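Local coordinates for protein yesU (PDB 1OQ1) that is of unknown function but adopts a galectin-like beta-sandwich fold, an architecture that in many other proteins binds carbohydrate, at residues R26-G31 / R98-T103; A49-W54 / F202-P207. One frame throughout, in Å; residues are numbered along the deposited sequence.

Contact 1: residues R26-G31 / R98-T103; sequences RMEGGG and RKRTGT
Glu28 and Arg100 make the polar link between strand 26-29 and the irregular segment 98-103. The guanidinium grips the carboxylate side-on, through its NE edge, with one nitrogen to each oxygen. Arg100 NE donates to Glu28 OE1 at 3.1 Å, a nearly straight bond (164° at the hydrogen) lying in the guanidinium plane. Arg100 NH2 meets the syn lone pair of Glu28 OE2 at 2.8 Å, in a more bent bond, and a longer, weak bond from NE to OE2 adds little. The two groups are not coplanar: their planes lie 41° apart, so the salt bridge is twisted. Arg100 reaches this position because its chain, extended as far as CD, folds at chi3 (-61°) and turns the NE edge onto the carboxylate. Both ends have further partners. Glu28 OE1 is also hydrogen-bonded to the hydroxyl of Tyr107, and Arg100 NH2 to the carbonyl of Leu92, which should hold both groups against rotation.

The rest is close backbone packing around Gly29 and Gly102, whose CA atoms face carbonyl oxygens of the other segment. The CA atoms of Gly29 and Gly102 are 4.4 Å apart. Glu28 O sits 3.3 Å from Gly102 CA. Gly29 CA approaches Thr101 O to 3.2 Å. Both glycines have positive phi angles, and with no side chain at either residue the two backbones come this close. No backbone hydrogen bond joins the segments here, so strand 26-29 is not extended by 98-103. Just beyond, Gly30 centres an inverse gamma turn.

Glu106 OE1 accepts from the backbone nitrogens of both Thr101 and Thr103, tying the loop to helix 105-108. The whole is a long connection between strand 76-86 and helix 105-108, folded back on an outermost strand of one sheet in this galectin-like sandwich.

Contact 2: residues A49-W54 / F202-P207; sequences AHFVFW and FRQMAP. With ACY (acetic acid), chain E.
Strands 51-54 and 202-205 run antiparallel, their axes 4.5 Å apart at closest approach and their directions 161° apart. Phe53 and Phe202 form a hydrogen-bonded pair, with Phe53 N to Phe202 O and Phe202 N to Phe53 O both at 2.8 Å. Phe51 and Gln204 form the next, and Val52 with Arg203 is the non-hydrogen-bonded pair between them. Just before strand 51-54 begins, His50 continues the pairing through its side chain: its ND1 accepts from Ala206 N at 2.9 Å, the donor lying in the ring plane. Met205 CE lies over one face of that imidazole in a CH-pi contact, 4.0 Å from the ring centroid and offset toward the rim.

On the Val52 face, Arg203 stretches out with CG anti to its backbone N (chi1 171°), running past Val52 CG2, which lies 3.6 Å from Arg203 NH1. Beyond it, an acetate, probably from the crystallisation liquor, lies against the guanidinium edge; Arg203 NE holds its O atom at 3.0 Å in an almost straight bond. The opposite face carries Phe51, Phe53, Phe202 and Gln204, with Phe51 CZ against Gln204 CB at 3.6 Å.

The face with Phe202 looks into the sandwich, where Phe202 meets Trp67 and Phe215 edge-to-face. Strands 26-29 and 76-86 flank the pair in the sheet, while Tyr107 of helix 105-108 touches Val52 on the other face.

The centres of contacts 1 and 2 lie about 8 Å apart on one side of the molecule, and both reach the same seven-stranded antiparallel sheet. Strand 26-29 is outermost, 51-54 lies next to it and 199-205 follows. The first two are joined by probable backbone hydrogen bonds, Arg26 O to Trp54 N (2.8 Å) and Glu28 N to Val52 O (2.9 Å). Along the chain the segments alternate: 26-31, 49-54, 98-103, 202-207. Contact 2 thus zips early and late parts of the sequence together within the sheet, while contact 1 lays the intervening loop over the sheet face that carries Glu28, Val52 and Arg203. Arg203 binds the carbonyl of Gly102 through NH1, tying the two contacts directly.

Contact 1: residues R26-G31 / R98-T103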
# COMPACT_ATOMS: atom_id res chain seq x y z
N ARG A 26 -3.70 13.21 -1.98
CA ARG A 26 -4.50 13.20 -3.20
C ARG A 26 -5.38 11.98 -3.32
O ARG A 26 -4.90 10.85 -3.41
CB ARG A 26 -3.60 13.31 -4.43
CG ARG A 26 -2.90 14.65 -4.57
CD ARG A 26 -2.53 14.92 -6.02
NE ARG A 26 -1.83 16.19 -6.18
CZ ARG A 26 -1.50 16.72 -7.36
NH1 ARG A 26 -1.82 16.08 -8.48
NH2 ARG A 26 -0.86 17.88 -7.41
N MSE A 27 -6.69 12.22 -3.34
CA MSE A 27 -7.68 11.16 -3.46
C MSE A 27 -8.07 10.97 -4.92
O MSE A 27 -8.56 11.89 -5.57
CB MSE A 27 -8.91 11.51 -2.63
CG MSE A 27 -10.09 10.55 -2.78
SE MSE A 27 -9.72 8.74 -2.20
CE MSE A 27 -9.88 8.99 -0.28
N GLU A 28 -7.84 9.77 -5.45
CA GLU A 28 -8.18 9.45 -6.83
C GLU A 28 -9.26 8.38 -6.80
O GLU A 28 -8.98 7.21 -6.57
CB GLU A 28 -6.94 8.97 -7.59
CG GLU A 28 -5.79 9.98 -7.56
CD GLU A 28 -4.53 9.51 -8.29
OE1 GLU A 28 -4.39 8.30 -8.54
OE2 GLU A 28 -3.68 10.37 -8.59
N GLY A 29 -10.50 8.78 -7.04
CA GLY A 29 -11.59 7.82 -7.01
C GLY A 29 -12.56 8.22 -5.92
O GLY A 29 -12.29 9.16 -5.16
N GLY A 30 -13.66 7.48 -5.81
CA GLY A 30 -14.69 7.79 -4.84
C GLY A 30 -14.52 7.37 -3.40
O GLY A 30 -15.42 6.76 -2.81
N GLY A 31 -13.37 7.69 -2.81
CA GLY A 31 -13.14 7.34 -1.43
C GLY A 31 -13.83 8.33 -0.51
O GLY A 31 -14.03 9.49 -0.87
N ARG A 98 -1.04 11.21 -17.39
CA ARG A 98 -2.47 11.04 -17.60
C ARG A 98 -3.23 11.07 -16.28
O ARG A 98 -2.73 10.61 -15.25
CB ARG A 98 -2.75 9.73 -18.35
CG ARG A 98 -2.23 9.72 -19.78
CD ARG A 98 -2.89 8.63 -20.61
NE ARG A 98 -2.38 7.29 -20.32
CZ ARG A 98 -1.20 6.84 -20.74
NH1 ARG A 98 -0.40 7.61 -21.47
NH2 ARG A 98 -0.82 5.60 -20.44
N LYS A 99 -4.43 11.63 -16.31
CA LYS A 99 -5.27 11.71 -15.12
C LYS A 99 -5.63 10.32 -14.64
O LYS A 99 -5.80 9.39 -15.43
CB LYS A 99 -6.56 12.48 -15.44
CG LYS A 99 -6.32 13.92 -15.87
CD LYS A 99 -7.56 14.55 -16.49
CE LYS A 99 -8.68 14.73 -15.50
NZ LYS A 99 -9.81 15.48 -16.12
N ARG A 100 -5.73 10.17 -13.32
CA ARG A 100 -6.08 8.88 -12.73
C ARG A 100 -7.33 9.07 -11.88
O ARG A 100 -7.51 10.12 -11.26
CB ARG A 100 -4.91 8.38 -11.88
CG ARG A 100 -3.63 8.13 -12.68
CD ARG A 100 -2.54 7.59 -11.78
NE ARG A 100 -2.23 8.55 -10.72
CZ ARG A 100 -1.25 9.45 -10.78
NH1 ARG A 100 -0.46 9.52 -11.84
NH2 ARG A 100 -1.09 10.30 -9.77
N THR A 101 -8.18 8.05 -11.86
CA THR A 101 -9.44 8.11 -11.14
C THR A 101 -9.73 6.91 -10.25
O THR A 101 -10.88 6.67 -9.88
CB THR A 101 -10.61 8.24 -12.13
OG1 THR A 101 -10.66 7.07 -12.96
CG2 THR A 101 -10.42 9.46 -13.02
N GLY A 102 -8.69 6.16 -9.89
CA GLY A 102 -8.90 5.00 -9.04
C GLY A 102 -9.24 3.73 -9.79
O GLY A 102 -9.51 2.70 -9.18
N THR A 103 -9.25 3.81 -11.12
CA THR A 103 -9.55 2.64 -11.96
C THR A 103 -8.24 1.88 -12.13
O THR A 103 -7.28 2.39 -12.72
CB THR A 103 -10.11 3.08 -13.33
OG1 THR A 103 -11.15 4.06 -13.12
CG2 THR A 103 -10.71 1.90 -14.07

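Contact 2: residues A49-W54 / F202-P207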
# COMPACT_ATOMS: atom_id res chain seq x y z
N ALA A 49 -16.89 2.12 -6.16
CA ALA A 49 -16.10 3.35 -6.17
C ALA A 49 -14.69 3.12 -5.63
O ALA A 49 -14.32 3.64 -4.57
CB ALA A 49 -16.80 4.43 -5.35
N HIS A 50 -13.90 2.35 -6.38
CA HIS A 50 -12.53 2.03 -5.98
C HIS A 50 -11.65 3.28 -6.02
O HIS A 50 -11.91 4.20 -6.81
CB HIS A 50 -11.98 0.95 -6.90
CG HIS A 50 -12.93 -0.20 -7.11
ND1 HIS A 50 -13.64 -0.77 -6.09
CD2 HIS A 50 -13.29 -0.86 -8.24
CE1 HIS A 50 -14.40 -1.74 -6.57
NE2 HIS A 50 -14.21 -1.81 -7.87
N PHE A 51 -10.61 3.32 -5.20
CA PHE A 51 -9.75 4.50 -5.17
C PHE A 51 -8.32 4.23 -4.74
O PHE A 51 -7.98 3.12 -4.33
CB PHE A 51 -10.34 5.53 -4.20
CG PHE A 51 -10.24 5.13 -2.74
CD1 PHE A 51 -9.01 5.17 -2.07
CD2 PHE A 51 -11.36 4.71 -2.04
CE1 PHE A 51 -8.91 4.80 -0.72
CE2 PHE A 51 -11.27 4.32 -0.69
CZ PHE A 51 -10.03 4.37 -0.04
N VAL A 52 -7.49 5.25 -4.87
CA VAL A 52 -6.11 5.21 -4.41
C VAL A 52 -5.95 6.59 -3.75
O VAL A 52 -6.19 7.61 -4.38
CB VAL A 52 -5.09 5.05 -5.54
CG1 VAL A 52 -3.68 4.99 -4.94
CG2 VAL A 52 -5.37 3.78 -6.33
N PHE A 53 -5.56 6.59 -2.48
CA PHE A 53 -5.38 7.81 -1.70
C PHE A 53 -3.88 7.96 -1.46
O PHE A 53 -3.30 7.21 -0.68
CB PHE A 53 -6.14 7.64 -0.38
CG PHE A 53 -6.23 8.88 0.46
CD1 PHE A 53 -6.46 10.13 -0.12
CD2 PHE A 53 -6.15 8.79 1.85
CE1 PHE A 53 -6.62 11.26 0.67
CE2 PHE A 53 -6.30 9.92 2.65
CZ PHE A 53 -6.54 11.16 2.06
N TRP A 54 -3.27 8.94 -2.12
CA TRP A 54 -1.83 9.15 -2.04
C TRP A 54 -1.28 10.15 -1.04
O TRP A 54 -1.83 11.23 -0.85
CB TRP A 54 -1.27 9.59 -3.40
CG TRP A 54 -1.51 8.67 -4.54
CD1 TRP A 54 -2.54 8.74 -5.44
CD2 TRP A 54 -0.69 7.57 -4.94
NE1 TRP A 54 -2.41 7.74 -6.37
CE2 TRP A 54 -1.29 7.01 -6.09
CE3 TRP A 54 0.48 7.00 -4.43
CZ2 TRP A 54 -0.74 5.90 -6.75
CZ3 TRP A 54 1.03 5.90 -5.09
CH2 TRP A 54 0.42 5.36 -6.23
N PHE A 202 -2.59 4.47 -0.62
CA PHE A 202 -3.50 3.50 -0.03
C PHE A 202 -4.70 3.26 -0.92
O PHE A 202 -5.51 4.17 -1.14
CB PHE A 202 -3.97 4.02 1.33
CG PHE A 202 -2.88 4.08 2.36
CD1 PHE A 202 -2.74 3.06 3.31
CD2 PHE A 202 -1.97 5.13 2.36
CE1 PHE A 202 -1.71 3.09 4.23
CE2 PHE A 202 -0.92 5.16 3.29
CZ PHE A 202 -0.79 4.14 4.22
N ARG A 203 -4.83 2.04 -1.43
CA ARG A 203 -5.96 1.71 -2.29
C ARG A 203 -6.96 0.80 -1.60
O ARG A 203 -6.61 -0.01 -0.75
CB ARG A 203 -5.49 1.02 -3.58
CG ARG A 203 -6.64 0.44 -4.42
CD ARG A 203 -6.11 -0.16 -5.72
NE ARG A 203 -7.15 -0.63 -6.63
CZ ARG A 203 -8.05 0.17 -7.22
NH1 ARG A 203 -8.03 1.47 -6.98
NH2 ARG A 203 -8.93 -0.33 -8.07
N GLN A 204 -8.23 0.95 -1.96
CA GLN A 204 -9.28 0.10 -1.44
C GLN A 204 -10.26 -0.17 -2.55
O GLN A 204 -10.50 0.69 -3.40
CB GLN A 204 -10.05 0.77 -0.29
CG GLN A 204 -9.27 0.93 1.00
CD GLN A 204 -10.18 1.27 2.18
OE1 GLN A 204 -11.38 1.50 2.01
NE2 GLN A 204 -9.61 1.31 3.37
N MSE A 205 -10.80 -1.39 -2.57
CA MSE A 205 -11.82 -1.75 -3.53
C MSE A 205 -13.09 -1.66 -2.71
O MSE A 205 -13.17 -2.23 -1.62
CB MSE A 205 -11.63 -3.18 -4.04
CG MSE A 205 -10.54 -3.34 -5.08
SE MSE A 205 -10.65 -5.08 -5.93
CE MSE A 205 -11.96 -4.66 -7.29
N ALA A 206 -14.08 -0.92 -3.21
CA ALA A 206 -15.34 -0.78 -2.50
C ALA A 206 -15.97 -2.17 -2.41
O ALA A 206 -15.73 -3.01 -3.27
CB ALA A 206 -16.26 0.16 -3.26
N PRO A 207 -16.82 -2.41 -1.40
CA PRO A 207 -17.26 -1.51 -0.32
C PRO A 207 -16.45 -1.59 0.97
O PRO A 207 -17.00 -1.46 2.07
CB PRO A 207 -18.70 -1.92 -0.11
CG PRO A 207 -18.60 -3.40 -0.22
CD PRO A 207 -17.67 -3.61 -1.42
C ACY E . -8.45 -3.67 -8.15
O ACY E . -7.55 -3.51 -7.21
OXT ACY E . -9.28 -2.80 -8.59
CH3 ACY E . -8.48 -5.07 -8.73